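PDB 1TZV: N utilization substance protein B homolog, which probably takes part in transcription antitermination, binding the boxA antiterminator RNA of ribosomal RNA operons, and exists mainly as a monomer in equilibrium with a homodimer. Local coordinates for residues A[6-9]-A[10-14]; A[27-30]-A[31-34]; A[99-102]-A[103-107]; A[108-111]-A[112-116]; A[134-137]-A[138-141]. All coordinates share one frame; numbering follows the deposited sequence. Where two conformers were deposited one is given.

Contact 1 of 5, residues A[6-9]-A[10-14]; sequences RRMR and LAVFK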
loop_
_atom_site.group_PDB
_atom_site.type_symbol
_atom_site.label_atom_id
_atom_site.label_comp_id
_atom_site.label_asym_id
_atom_site.label_seq_id
_atom_site.Cartn_x
_atom_site.Cartn_y
_atom_site.Cartn_z
ATOM N N ARG A 6 5.204 -10.777 -0.274
ATOM C CA ARG A 6 5.038 -10.079 0.987
ATOM C C ARG A 6 6.212 -9.201 1.346
ATOM O O ARG A 6 6.017 -8.115 1.903
ATOM C CB ARG A 6 4.800 -11.063 2.129
ATOM C CG ARG A 6 3.381 -11.571 2.227
ATOM C CD ARG A 6 3.201 -12.383 3.497
ATOM N NE ARG A 6 1.863 -12.951 3.609
ATOM C CZ ARG A 6 1.513 -14.169 3.200
ATOM N NH1 ARG A 6 0.258 -14.576 3.354
ATOM N NH2 ARG A 6 2.411 -14.986 2.660
ATOM N N ARG A 7 7.429 -9.659 1.066
ATOM C CA ARG A 7 8.613 -8.874 1.388
ATOM C C ARG A 7 8.778 -7.709 0.408
ATOM O O ARG A 7 9.174 -6.611 0.804
ATOM C CB ARG A 7 9.871 -9.770 1.420
ATOM C CG ARG A 7 11.103 -9.073 1.991
ATOM C CD ARG A 7 12.186 -10.037 2.516
ATOM N NE ARG A 7 13.278 -9.278 3.124
ATOM C CZ ARG A 7 14.409 -8.946 2.509
ATOM N NH1 ARG A 7 15.329 -8.233 3.147
ATOM N NH2 ARG A 7 14.637 -9.351 1.267
ATOM N N MET A 8 8.480 -7.955 -0.860
ATOM C CA MET A 8 8.544 -6.907 -1.874
ATOM C C MET A 8 7.576 -5.795 -1.435
ATOM O O MET A 8 7.957 -4.621 -1.388
ATOM C CB MET A 8 8.113 -7.485 -3.233
ATOM C CG MET A 8 8.028 -6.499 -4.405
ATOM S SD MET A 8 6.614 -5.373 -4.421
ATOM C CE MET A 8 5.264 -6.529 -4.758
ATOM N N ARG A 9 6.338 -6.164 -1.098
ATOM C CA ARG A 9 5.344 -5.179 -0.702
ATOM C C ARG A 9 5.729 -4.450 0.572
ATOM O O ARG A 9 5.449 -3.250 0.705
ATOM C CB ARG A 9 3.963 -5.816 -0.529
ATOM C CG ARG A 9 2.858 -4.786 -0.413
ATOM C CD ARG A 9 1.529 -5.398 -0.046
ATOM N NE ARG A 9 0.941 -6.232 -1.090
ATOM C CZ ARG A 9 0.916 -7.556 -1.058
ATOM N NH1 ARG A 9 1.465 -8.224 -0.052
ATOM N NH2 ARG A 9 0.269 -8.214 -2.002
ATOM N N LEU A 10 6.360 -5.154 1.509
ATOM C CA LEU A 10 6.782 -4.508 2.747
ATOM C C LEU A 10 7.849 -3.453 2.473
ATOM O O LEU A 10 7.917 -2.449 3.172
ATOM C CB LEU A 10 7.320 -5.526 3.759
ATOM C CG LEU A 10 6.326 -6.157 4.737
ATOM C CD1 LEU A 10 7.078 -7.208 5.542
ATOM C CD2 LEU A 10 5.684 -5.096 5.653
ATOM N N ALA A 11 8.691 -3.670 1.465
ATOM C CA ALA A 11 9.725 -2.671 1.146
ATOM C C ALA A 11 9.041 -1.385 0.666
ATOM O O ALA A 11 9.481 -0.274 0.987
ATOM C CB ALA A 11 10.679 -3.203 0.060
ATOM N N VAL A 12 7.978 -1.538 -0.127
ATOM C CA VAL A 12 7.213 -0.394 -0.613
ATOM C C VAL A 12 6.620 0.337 0.602
ATOM O O VAL A 12 6.722 1.564 0.721
ATOM C CB VAL A 12 6.081 -0.860 -1.578
ATOM C CG1 VAL A 12 5.217 0.309 -1.946
ATOM C CG2 VAL A 12 6.682 -1.484 -2.833
ATOM N N PHE A 13 6.021 -0.431 1.510
ATOM C CA PHE A 13 5.449 0.165 2.705
ATOM C C PHE A 13 6.519 0.888 3.517
ATOM O O PHE A 13 6.284 2.005 3.965
ATOM C CB PHE A 13 4.772 -0.885 3.580
ATOM C CG PHE A 13 4.305 -0.325 4.888
ATOM C CD1 PHE A 13 3.170 0.469 4.945
ATOM C CD2 PHE A 13 5.067 -0.486 6.029
ATOM C CE1 PHE A 13 2.808 1.114 6.138
ATOM C CE2 PHE A 13 4.719 0.150 7.225
ATOM C CZ PHE A 13 3.587 0.952 7.274
ATOM N N LYS A 14 7.679 0.268 3.713
ATOM C CA LYS A 14 8.735 0.923 4.477
ATOM C C LYS A 14 9.173 2.238 3.849
ATOM O O LYS A 14 9.457 3.199 4.568
ATOM C CB LYS A 14 9.929 -0.015 4.647
ATOM C CG LYS A 14 9.626 -1.220 5.524
ATOM C CD LYS A 14 10.855 -2.097 5.727
ATOM C CE LYS A 14 11.338 -2.686 4.414
ATOM N NZ LYS A 14 12.608 -3.438 4.573
HETATM O O HOH W 1 10.780 -5.711 3.089
#
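M8 and V12 lie one turn apart on the same flank of helix 5-19, and their side chains meet where SD of M8 comes within 4.2 Å of CG2 of V12. The methionine turns at chi2 (-75°), which brings the sulfur round to the valine; a flexible thioether suits a buried place of this kind. CG2, beside the valine's own backbone N, also lies 3.7 Å from O of M8.

L10 leans back along the helix instead, its CG 3.5 Å from the carbonyl O of R6, the same oxygen that accepts its N-H at 3.0 Å. The straightest of the backbone bonds between 6-9 and 10-14 runs from F13 N to R9 O (3.0 Å, 163°). On the K14 side a water donates to R7 O at 2.9 Å and accepts a weak bond from NZ of K14.

The arginines' charged ends find partners on other parts of the chain: salt bridges from R6 to E106 and E109 and from the buried R9 to E91, and a hydrogen bond from R7 to T38. Around the helix, M8 and V12 face Y50 of helix 41-56, A11 and K14 touch I34 of helix 27-34, and R9 and F13 pack between helices 79-94 and 100-114.

Contact 2 of 5, residues A[27-30]-A[31-34]; sequences LEQI and LEEI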
loop_
_atom_site.group_PDB
_atom_site.type_symbol
_atom_site.label_atom_id
_atom_site.label_comp_id
_atom_site.label_asym_id
_atom_site.label_seq_id
_atom_site.Cartn_x
_atom_site.Cartn_y
_atom_site.Cartn_z
ATOM N N LEU A 27 10.704 9.893 -2.720
ATOM C CA LEU A 27 10.264 8.572 -2.285
ATOM C C LEU A 27 11.051 7.481 -3.015
ATOM O O LEU A 27 11.357 6.426 -2.441
ATOM C CB LEU A 27 8.772 8.411 -2.570
ATOM C CG LEU A 27 8.007 7.506 -1.608
ATOM C CD1 LEU A 27 7.056 8.337 -0.769
ATOM C CD2 LEU A 27 7.235 6.478 -2.391
ATOM N N GLU A 28 11.382 7.729 -4.282
ATOM C CA GLU A 28 12.145 6.748 -5.048
ATOM C C GLU A 28 13.534 6.523 -4.458
ATOM O O GLU A 28 14.011 5.394 -4.421
ATOM C CB GLU A 28 12.282 7.187 -6.501
ATOM C CG GLU A 28 10.967 7.231 -7.236
ATOM C CD GLU A 28 11.164 7.470 -8.720
ATOM O OE1 GLU A 28 10.572 8.431 -9.251
ATOM O OE2 GLU A 28 11.920 6.697 -9.354
ATOM N N GLN A 29 14.189 7.590 -3.998
ATOM C CA GLN A 29 15.515 7.460 -3.403
ATOM C C GLN A 29 15.449 6.703 -2.091
ATOM O O GLN A 29 16.320 5.894 -1.773
ATOM C CB GLN A 29 16.147 8.838 -3.172
ATOM C CG GLN A 29 16.910 9.354 -4.379
ATOM C CD GLN A 29 18.033 8.414 -4.794
ATOM O OE1 GLN A 29 18.988 8.197 -4.045
ATOM N NE2 GLN A 29 17.918 7.846 -5.990
ATOM N N ILE A 30 14.403 6.967 -1.315
ATOM C CA ILE A 30 14.235 6.259 -0.056
ATOM C C ILE A 30 14.094 4.756 -0.333
ATOM O O ILE A 30 14.690 3.948 0.359
ATOM C CB ILE A 30 13.010 6.776 0.708
ATOM C CG1 ILE A 30 13.282 8.220 1.157
ATOM C CG2 ILE A 30 12.727 5.881 1.901
ATOM C CD1 ILE A 30 12.104 8.895 1.832
ATOM N N LEU A 31 13.319 4.388 -1.354
ATOM C CA LEU A 31 13.173 2.964 -1.674
ATOM C C LEU A 31 14.527 2.354 -2.035
ATOM O O LEU A 31 14.828 1.227 -1.643
ATOM C CB LEU A 31 12.186 2.743 -2.830
ATOM C CG LEU A 31 12.075 1.277 -3.282
ATOM C CD1 LEU A 31 11.463 0.429 -2.167
ATOM C CD2 LEU A 31 11.242 1.162 -4.539
ATOM N N GLU A 32 15.353 3.091 -2.781
ATOM C CA GLU A 32 16.671 2.559 -3.150
ATOM C C GLU A 32 17.575 2.254 -1.951
ATOM O O GLU A 32 18.450 1.386 -2.036
ATOM C CB GLU A 32 17.389 3.505 -4.120
ATOM C CG GLU A 32 16.733 3.581 -5.503
ATOM C CD GLU A 32 16.512 2.219 -6.144
ATOM O OE1 GLU A 32 17.460 1.408 -6.222
ATOM O OE2 GLU A 32 15.380 1.951 -6.583
ATOM N N GLU A 33 17.385 2.951 -0.834
ATOM C CA GLU A 33 18.191 2.686 0.363
ATOM C C GLU A 33 17.745 1.361 0.988
ATOM O O GLU A 33 18.546 0.621 1.566
ATOM C CB GLU A 33 18.016 3.786 1.411
ATOM C CG GLU A 33 18.425 5.188 0.979
ATOM C CD GLU A 33 18.241 6.201 2.098
ATOM O OE1 GLU A 33 17.548 5.875 3.086
ATOM O OE2 GLU A 33 18.780 7.321 1.985
ATOM N N ILE A 34 16.453 1.069 0.865
ATOM C CA ILE A 34 15.857 -0.145 1.423
ATOM C C ILE A 34 16.187 -1.370 0.578
ATOM O O ILE A 34 16.517 -2.438 1.110
ATOM C CB ILE A 34 14.315 0.031 1.528
ATOM C CG1 ILE A 34 14.010 1.076 2.606
ATOM C CG2 ILE A 34 13.630 -1.287 1.853
ATOM C CD1 ILE A 34 12.632 1.686 2.481
HETATM O O HOH W 2 13.268 3.647 -6.521
HETATM O O HOH W 3 15.353 4.523 3.028
#
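E33 and I30 are joined by a water that donates to both, 2.6 Å from OE1 of E33 and 2.8 Å from O of I30, so that the carboxylate is linked to the helix backbone one turn back. A second water lies close to both E32 OE2 and E28 O. Glutamate suits these outer positions because basic side chains stand near: E32, E33 and E28 form salt bridges to R48, R22 and K55 respectively. With CG of E32 beside its backbone N (chi1 -68°), that carbon comes 3.4 Å from E28 O; the bend at chi2 (-52°) then folds the carboxylate back beside the preceding turn.

The backbone bonds are regular at the start, with L31 N to L27 O at 3.0 Å and 159°. They lengthen at the end, where I34 N makes a weak bond to I30 O at 3.4 Å.

Packing is carried by I30 and I34: CG2 of I30 lies 4.2 Å from CD1 of I34. CD1 of I34 also lies 3.7 Å from the carbonyl O of I30, so the aliphatic branch shields one side of that oxygen.

The apolar side of this short helix rests on two others: L27 and L31 pack on I51 of helix 41-56, while I30 and I34 lie against Q18 of helix 5-19.

Contact 3 of 5, residues A[99-102]-A[103-107]; sequences PIEV and TIDEA
I100 and I104 form an i to i+4 pair in the first turns of helix 100-114, just after P99 at the N-cap position. The N-H of an N-cap residue is not needed for the helix's i to i+4 bonds, so proline costs nothing there, while its carbonyl is well used: T103 N bonds to P99 O at 3.1 Å, almost in line at 166°. The next bond, I104 N to I100 O, is equally straight.

The two isoleucines lie side by side and point the same way. CG2 of I100 stands anti to its backbone N and meets CD1 of I104 at 3.6 Å, a close methyl pair suited to a helix flank turned toward protein. V102 and E106 run alongside each other in the same fashion, with CG1 of the valine 4.2 Å from CG of the glutamate, whose carboxylate goes to R6.

On the exposed flank E101 and D105 cross obliquely, their carboxylate planes 20° apart. OE2 of E101 and OD1 of D105 are 4.2 Å apart, so the like charges probably repel mildly; solvent can moderate this at the surface.

OG1 of T103 hydrogen-bonds to E91. I100 and I104 face helix 117-134, T103 and A107 rest on A88 of helix 79-94, and V102 touches R5 and E106 touches R9 of helix 5-19.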
loop_
_atom_site.group_PDB
_atom_site.type_symbol
_atom_site.label_atom_id
_atom_site.label_comp_id
_atom_site.label_asym_id
_atom_site.label_seq_id
_atom_site.Cartn_x
_atom_site.Cartn_y
_atom_site.Cartn_z
ATOM N N PRO A 99 -5.534 -10.990 -6.818
ATOM C CA PRO A 99 -6.923 -11.063 -6.370
ATOM C C PRO A 99 -7.213 -10.056 -5.269
ATOM O O PRO A 99 -6.343 -9.751 -4.421
ATOM C CB PRO A 99 -7.074 -12.514 -5.902
ATOM C CG PRO A 99 -5.681 -12.946 -5.610
ATOM C CD PRO A 99 -4.850 -12.285 -6.665
ATOM N N ILE A 100 -8.431 -9.543 -5.272
ATOM C CA ILE A 100 -8.854 -8.579 -4.274
ATOM C C ILE A 100 -8.569 -9.106 -2.871
ATOM O O ILE A 100 -8.031 -8.387 -2.027
ATOM C CB ILE A 100 -10.359 -8.293 -4.406
ATOM C CG1 ILE A 100 -10.641 -7.650 -5.761
ATOM C CG2 ILE A 100 -10.837 -7.417 -3.262
ATOM C CD1 ILE A 100 -12.125 -7.639 -6.117
ATOM N N GLU A 101 -8.924 -10.357 -2.613
ATOM C CA GLU A 101 -8.722 -10.965 -1.304
ATOM C C GLU A 101 -7.259 -10.943 -0.870
ATOM O O GLU A 101 -6.967 -10.758 0.318
ATOM C CB GLU A 101 -9.248 -12.404 -1.323
ATOM C CG GLU A 101 -9.103 -13.147 -0.006
ATOM C CD GLU A 101 -9.807 -14.499 -0.025
ATOM O OE1 GLU A 101 -11.055 -14.519 -0.094
ATOM O OE2 GLU A 101 -9.112 -15.538 0.024
ATOM N N VAL A 102 -6.332 -11.140 -1.800
ATOM C CA VAL A 102 -4.914 -11.116 -1.451
ATOM C C VAL A 102 -4.486 -9.697 -1.055
ATOM O O VAL A 102 -3.800 -9.487 -0.041
ATOM C CB VAL A 102 -4.040 -11.626 -2.623
ATOM C CG1 VAL A 102 -2.586 -11.338 -2.365
ATOM C CG2 VAL A 102 -4.231 -13.126 -2.788
ATOM N N THR A 103 -4.896 -8.707 -1.829
ATOM C CA THR A 103 -4.551 -7.329 -1.522
ATOM C C THR A 103 -5.094 -6.972 -0.153
ATOM O O THR A 103 -4.374 -6.420 0.690
ATOM C CB THR A 103 -5.139 -6.378 -2.567
ATOM O OG1 THR A 103 -4.474 -6.605 -3.814
ATOM C CG2 THR A 103 -4.952 -4.911 -2.141
ATOM N N ILE A 104 -6.350 -7.287 0.112
ATOM C CA ILE A 104 -6.932 -6.911 1.390
ATOM C C ILE A 104 -6.319 -7.677 2.564
ATOM O O ILE A 104 -5.925 -7.072 3.568
ATOM C CB ILE A 104 -8.477 -7.071 1.347
ATOM C CG1 ILE A 104 -9.051 -6.122 0.287
ATOM C CG2 ILE A 104 -9.076 -6.800 2.716
ATOM C CD1 ILE A 104 -10.557 -6.223 0.132
ATOM N N ASP A 105 -6.202 -8.989 2.445
ATOM C CA ASP A 105 -5.637 -9.784 3.524
ATOM C C ASP A 105 -4.207 -9.357 3.863
ATOM O O ASP A 105 -3.838 -9.247 5.031
ATOM C CB ASP A 105 -5.640 -11.283 3.169
ATOM C CG ASP A 105 -7.031 -11.902 3.197
ATOM O OD1 ASP A 105 -7.139 -13.106 2.872
ATOM O OD2 ASP A 105 -8.006 -11.203 3.536
ATOM N N GLU A 106 -3.383 -9.118 2.852
ATOM C CA GLU A 106 -2.002 -8.718 3.107
ATOM C C GLU A 106 -1.909 -7.324 3.703
ATOM O O GLU A 106 -1.056 -7.054 4.547
ATOM C CB GLU A 106 -1.183 -8.769 1.821
ATOM C CG GLU A 106 -0.960 -10.161 1.295
ATOM C CD GLU A 106 -0.460 -11.096 2.365
ATOM O OE1 GLU A 106 0.456 -10.704 3.112
ATOM O OE2 GLU A 106 -0.975 -12.226 2.461
ATOM N N ALA A 107 -2.794 -6.439 3.272
ATOM C CA ALA A 107 -2.785 -5.063 3.768
ATOM C C ALA A 107 -3.146 -5.118 5.262
ATOM O O ALA A 107 -2.538 -4.432 6.087
ATOM C CB ALA A 107 -3.803 -4.229 3.018
#

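Contact 4 of 5, residues A[108-111]-A[112-116]; sequences IEIA and KRYGT
The C-terminal end of helix 100-114 brings I110 and Y114 together one turn apart, before the chain passes through G115 to T116, the N-cap of the next helix. Glycine suits the exit because, at its backbone angles (phi -132°, psi -134°), a CB would crowd O of A111. The side chains of I110 and Y114 lie alongside and point the same way. CG2 of I110, anti to its backbone N, sits at the edge of the tyrosine ring and in its plane, 3.9 Å from CE1. The backbone of the pair is joined as well, by Y114 N to I110 O at 3.3 Å.

R113 takes the ring from another direction. Its CG lies 3.7 Å above the plane, over the ring centre, while the chain runs extended from CG to NE. NE thereby reaches Y114 OH in a bond of 2.9 Å and 165° that lies in the guanidinium plane. One arginine thus covers a face with its aliphatic part and holds the hydroxyl with its N-H. On the other flank K112 stretches along I108, whose CG2 meets CE at 3.7 Å, and its NZ forms a salt bridge with E117.

Y114 also meets the F13 ring, and I110 packs on L10 and F13 of helix 5-19. A leucine in place of Y114 would probably leave R113 NE without its hydroxyl partner and R113 CG without a ring face to lie on. Tyrosine and arginine suit this helix end because each joins an apolar body to a polar tip: the carbons pack together, and the nearly straight N-H...O bond limits how far the guanidinium can turn.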
loop_
_atom_site.group_PDB
_atom_site.type_symbol
_atom_site.label_atom_id
_atom_site.label_comp_id
_atom_site.label_asym_id
_atom_site.label_seq_id
_atom_site.Cartn_x
_atom_site.Cartn_y
_atom_site.Cartn_z
ATOM N N ILE A 108 -4.147 -5.910 5.622
ATOM C CA ILE A 108 -4.547 -6.067 7.015
ATOM C C ILE A 108 -3.350 -6.575 7.825
ATOM O O ILE A 108 -3.135 -6.123 8.959
ATOM C CB ILE A 108 -5.721 -7.083 7.145
ATOM C CG1 ILE A 108 -7.005 -6.490 6.565
ATOM C CG2 ILE A 108 -5.930 -7.489 8.606
ATOM C CD1 ILE A 108 -8.076 -7.558 6.296
ATOM N N GLU A 109 -2.588 -7.512 7.278
ATOM C CA GLU A 109 -1.407 -8.042 7.972
ATOM C C GLU A 109 -0.423 -6.918 8.285
ATOM O O GLU A 109 0.137 -6.875 9.398
ATOM C CB GLU A 109 -0.677 -9.088 7.124
ATOM C CG GLU A 109 -1.301 -10.486 7.033
ATOM C CD GLU A 109 -0.603 -11.366 5.978
ATOM O OE1 GLU A 109 0.522 -11.024 5.541
ATOM O OE2 GLU A 109 -1.176 -12.408 5.585
ATOM N N ILE A 110 -0.179 -6.016 7.335
ATOM C CA ILE A 110 0.753 -4.924 7.594
ATOM C C ILE A 110 0.192 -4.003 8.664
ATOM O O ILE A 110 0.917 -3.585 9.571
ATOM C CB ILE A 110 1.059 -4.128 6.303
ATOM C CG1 ILE A 110 1.724 -5.050 5.269
ATOM C CG2 ILE A 110 2.006 -2.946 6.629
ATOM C CD1 ILE A 110 1.995 -4.360 3.904
ATOM N N ALA A 111 -1.090 -3.676 8.587
ATOM C CA ALA A 111 -1.700 -2.804 9.582
ATOM C C ALA A 111 -1.601 -3.415 10.972
ATOM O O ALA A 111 -1.327 -2.698 11.936
ATOM C CB ALA A 111 -3.161 -2.537 9.234
ATOM N N LYS A 112 -1.807 -4.718 11.095
ATOM C CA LYS A 112 -1.717 -5.374 12.403
ATOM C C LYS A 112 -0.271 -5.441 12.883
ATOM O O LYS A 112 0.007 -5.289 14.080
ATOM C CB LYS A 112 -2.303 -6.779 12.324
ATOM C CG LYS A 112 -3.804 -6.775 12.214
ATOM C CD LYS A 112 -4.355 -8.200 12.220
ATOM C CE LYS A 112 -5.869 -8.206 12.239
ATOM N NZ LYS A 112 -6.386 -9.597 12.384
ATOM N N ARG A 113 0.649 -5.639 11.947
ATOM C CA ARG A 113 2.081 -5.732 12.216
ATOM C C ARG A 113 2.574 -4.533 13.011
ATOM O O ARG A 113 3.272 -4.692 14.032
ATOM C CB ARG A 113 2.830 -5.813 10.867
ATOM C CG ARG A 113 4.352 -5.899 10.905
ATOM C CD ARG A 113 4.894 -5.969 9.461
ATOM N NE ARG A 113 6.357 -5.985 9.417
ATOM C CZ ARG A 113 7.102 -7.073 9.571
ATOM N NH1 ARG A 113 8.418 -6.981 9.523
ATOM N NH2 ARG A 113 6.529 -8.255 9.764
ATOM N N TYR A 114 2.208 -3.342 12.564
ATOM C CA TYR A 114 2.659 -2.110 13.185
ATOM C C TYR A 114 1.601 -1.402 13.993
ATOM O O TYR A 114 1.861 -0.313 14.502
ATOM C CB TYR A 114 3.158 -1.131 12.128
ATOM C CG TYR A 114 4.244 -1.683 11.250
ATOM C CD1 TYR A 114 3.972 -2.106 9.953
ATOM C CD2 TYR A 114 5.538 -1.790 11.723
ATOM C CE1 TYR A 114 4.976 -2.630 9.154
ATOM C CE2 TYR A 114 6.555 -2.303 10.936
ATOM C CZ TYR A 114 6.263 -2.725 9.652
ATOM O OH TYR A 114 7.268 -3.238 8.865
ATOM N N GLY A 115 0.432 -2.027 14.117
ATOM C CA GLY A 115 -0.655 -1.432 14.880
ATOM C C GLY A 115 -1.240 -2.438 15.835
ATOM O O GLY A 115 -0.520 -3.143 16.540
ATOM N N THR A 116 -2.572 -2.503 15.867
ATOM C CA THR A 116 -3.308 -3.417 16.742
ATOM C C THR A 116 -4.366 -4.170 15.947
ATOM O O THR A 116 -4.553 -3.935 14.745
ATOM C CB THR A 116 -4.091 -2.660 17.821
ATOM O OG1 THR A 116 -5.114 -1.871 17.191
ATOM C CG2 THR A 116 -3.155 -1.738 18.636
#

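Contact 5 of 5, residues A[134-137]-A[138-141]; sequences HAPK and EKFE
F140 lays one ring face over CA of K137 in a CH-pi contact: CA of K137 lies 3.4 Å from the ring centroid, only 5° off the normal. CB of K137 extends the cover over that same face, 3.5 Å from CE1. A flat aromatic suits a turn this tight because it can lie directly on the chain.

Two backbone bonds close the turn. K139 N bonds to P136 O at 2.8 Å, and F140 N to K137 O at 3.0 Å; both donors stand above the carbonyl plane, not on a lone pair, and the i to i+3 spacing is consistent with a 3-10 turn.

In the aliphatic packing, CD of K139 reaches 4.0 Å from CG of P136, the lysine chain running fully extended across the ring.

Among the polar groups, E138, bent at chi2 (79°), brings OE1 to 3.3 Å from CB of P136 and forms a salt bridge to K96, while NZ of K139 hydrogen-bonds to O of L92 and O of E95. An alanine in place of K139 would probably leave those two carbonyls without their ammonium donor and bare one side of P136.

This C-terminal tail follows helix 117-134 and folds back beside helix 100-114, where A135 and K139 touch I100.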
loop_
_atom_site.group_PDB
_atom_site.type_symbol
_atom_site.label_atom_id
_atom_site.label_comp_id
_atom_site.label_asym_id
_atom_site.label_seq_id
_atom_site.Cartn_x
_atom_site.Cartn_y
_atom_site.Cartn_z
ATOM N N HIS A 134 -14.723 -0.408 -6.556
ATOM C CA HIS A 134 -13.647 -0.048 -7.474
ATOM C C HIS A 134 -12.732 -1.111 -7.994
ATOM O O HIS A 134 -11.830 -0.814 -8.781
ATOM C CB HIS A 134 -12.813 1.060 -6.838
ATOM C CG HIS A 134 -13.580 2.323 -6.666
ATOM N ND1 HIS A 134 -14.242 2.647 -5.501
ATOM C CD2 HIS A 134 -13.872 3.307 -7.551
ATOM C CE1 HIS A 134 -14.910 3.775 -5.677
ATOM N NE2 HIS A 134 -14.704 4.193 -6.911
ATOM N N ALA A 135 -12.927 -2.351 -7.577
ATOM C CA ALA A 135 -12.090 -3.407 -8.097
ATOM C C ALA A 135 -12.293 -3.465 -9.609
ATOM O O ALA A 135 -13.436 -3.465 -10.104
ATOM C CB ALA A 135 -12.472 -4.731 -7.469
ATOM N N PRO A 136 -11.198 -3.499 -10.368
ATOM C CA PRO A 136 -11.351 -3.559 -11.825
ATOM C C PRO A 136 -11.969 -4.893 -12.230
ATOM O O PRO A 136 -11.760 -5.933 -11.577
ATOM C CB PRO A 136 -9.918 -3.370 -12.338
ATOM C CG PRO A 136 -9.068 -3.875 -11.188
ATOM C CD PRO A 136 -9.783 -3.380 -9.975
ATOM N N LYS A 137 -12.736 -4.861 -13.319
ATOM C CA LYS A 137 -13.413 -6.063 -13.786
ATOM C C LYS A 137 -12.524 -7.284 -14.028
ATOM O O LYS A 137 -12.979 -8.415 -13.929
ATOM C CB LYS A 137 -14.242 -5.741 -15.037
ATOM C CG LYS A 137 -13.446 -5.199 -16.197
ATOM C CD LYS A 137 -14.374 -4.731 -17.311
ATOM C CE LYS A 137 -13.568 -4.223 -18.482
ATOM N NZ LYS A 137 -14.448 -3.651 -19.546
ATOM N N GLU A 138 -11.245 -7.076 -14.318
ATOM C CA GLU A 138 -10.357 -8.211 -14.517
ATOM C C GLU A 138 -10.236 -9.032 -13.222
ATOM O O GLU A 138 -9.776 -10.168 -13.246
ATOM C CB GLU A 138 -8.965 -7.739 -14.957
ATOM C CG GLU A 138 -8.980 -6.745 -16.109
ATOM C CD GLU A 138 -9.325 -5.336 -15.661
ATOM O OE1 GLU A 138 -8.499 -4.717 -14.966
ATOM O OE2 GLU A 138 -10.422 -4.846 -15.998
ATOM N N LYS A 139 -10.648 -8.457 -12.092
ATOM C CA LYS A 139 -10.572 -9.169 -10.812
ATOM C C LYS A 139 -11.899 -9.755 -10.332
ATOM O O LYS A 139 -11.988 -10.265 -9.212
ATOM C CB LYS A 139 -9.993 -8.240 -9.725
ATOM C CG LYS A 139 -8.563 -7.861 -10.010
ATOM C CD LYS A 139 -7.955 -6.930 -8.941
ATOM C CE LYS A 139 -6.579 -6.510 -9.383
ATOM N NZ LYS A 139 -5.909 -5.595 -8.381
ATOM N N PHE A 140 -12.930 -9.694 -11.173
ATOM C CA PHE A 140 -14.239 -10.223 -10.791
ATOM C C PHE A 140 -14.199 -11.741 -10.604
ATOM O O PHE A 140 -14.976 -12.293 -9.823
ATOM C CB PHE A 140 -15.305 -9.874 -11.847
ATOM C CG PHE A 140 -15.696 -8.417 -11.888
ATOM C CD1 PHE A 140 -16.515 -7.953 -12.913
ATOM C CD2 PHE A 140 -15.257 -7.510 -10.917
ATOM C CE1 PHE A 140 -16.898 -6.614 -12.979
ATOM C CE2 PHE A 140 -15.636 -6.163 -10.978
ATOM C CZ PHE A 140 -16.453 -5.714 -12.005
ATOM N N GLU A 141 -13.302 -12.416 -11.322
ATOM C CA GLU A 141 -13.194 -13.870 -11.213
ATOM C C GLU A 141 -11.801 -14.301 -10.772
ATOM O O GLU A 141 -11.258 -15.250 -11.384
ATOM C CB GLU A 141 -13.531 -14.532 -12.554
ATOM C CG GLU A 141 -14.775 -13.977 -13.219
ATOM C CD GLU A 141 -15.997 -14.038 -12.324
ATOM O OE1 GLU A 141 -17.007 -13.386 -12.661
ATOM O OE2 GLU A 141 -15.947 -14.738 -11.286
#

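Overall arrangement
Contact 1, on helix 5-19, touches three of the other four. It meets contact 2 where A11 CB packs 3.9 Å from I34 CG2. R6 ties it to the two contacts that adjoin along helix 100-114: its NE lies 2.7 Å from E106 OE1 in contact 3 and 3.0 Å from E109 OE1 in contact 4, a shared charge that probably eases the closeness of the two glutamates. Contact 5 joins only contact 3, where I100 CG1 lies 4.1 Å from K139 CB. Contacts 2 and 5 are farthest apart, with centres about 31 Å from each other on opposite sides of the chain's centre.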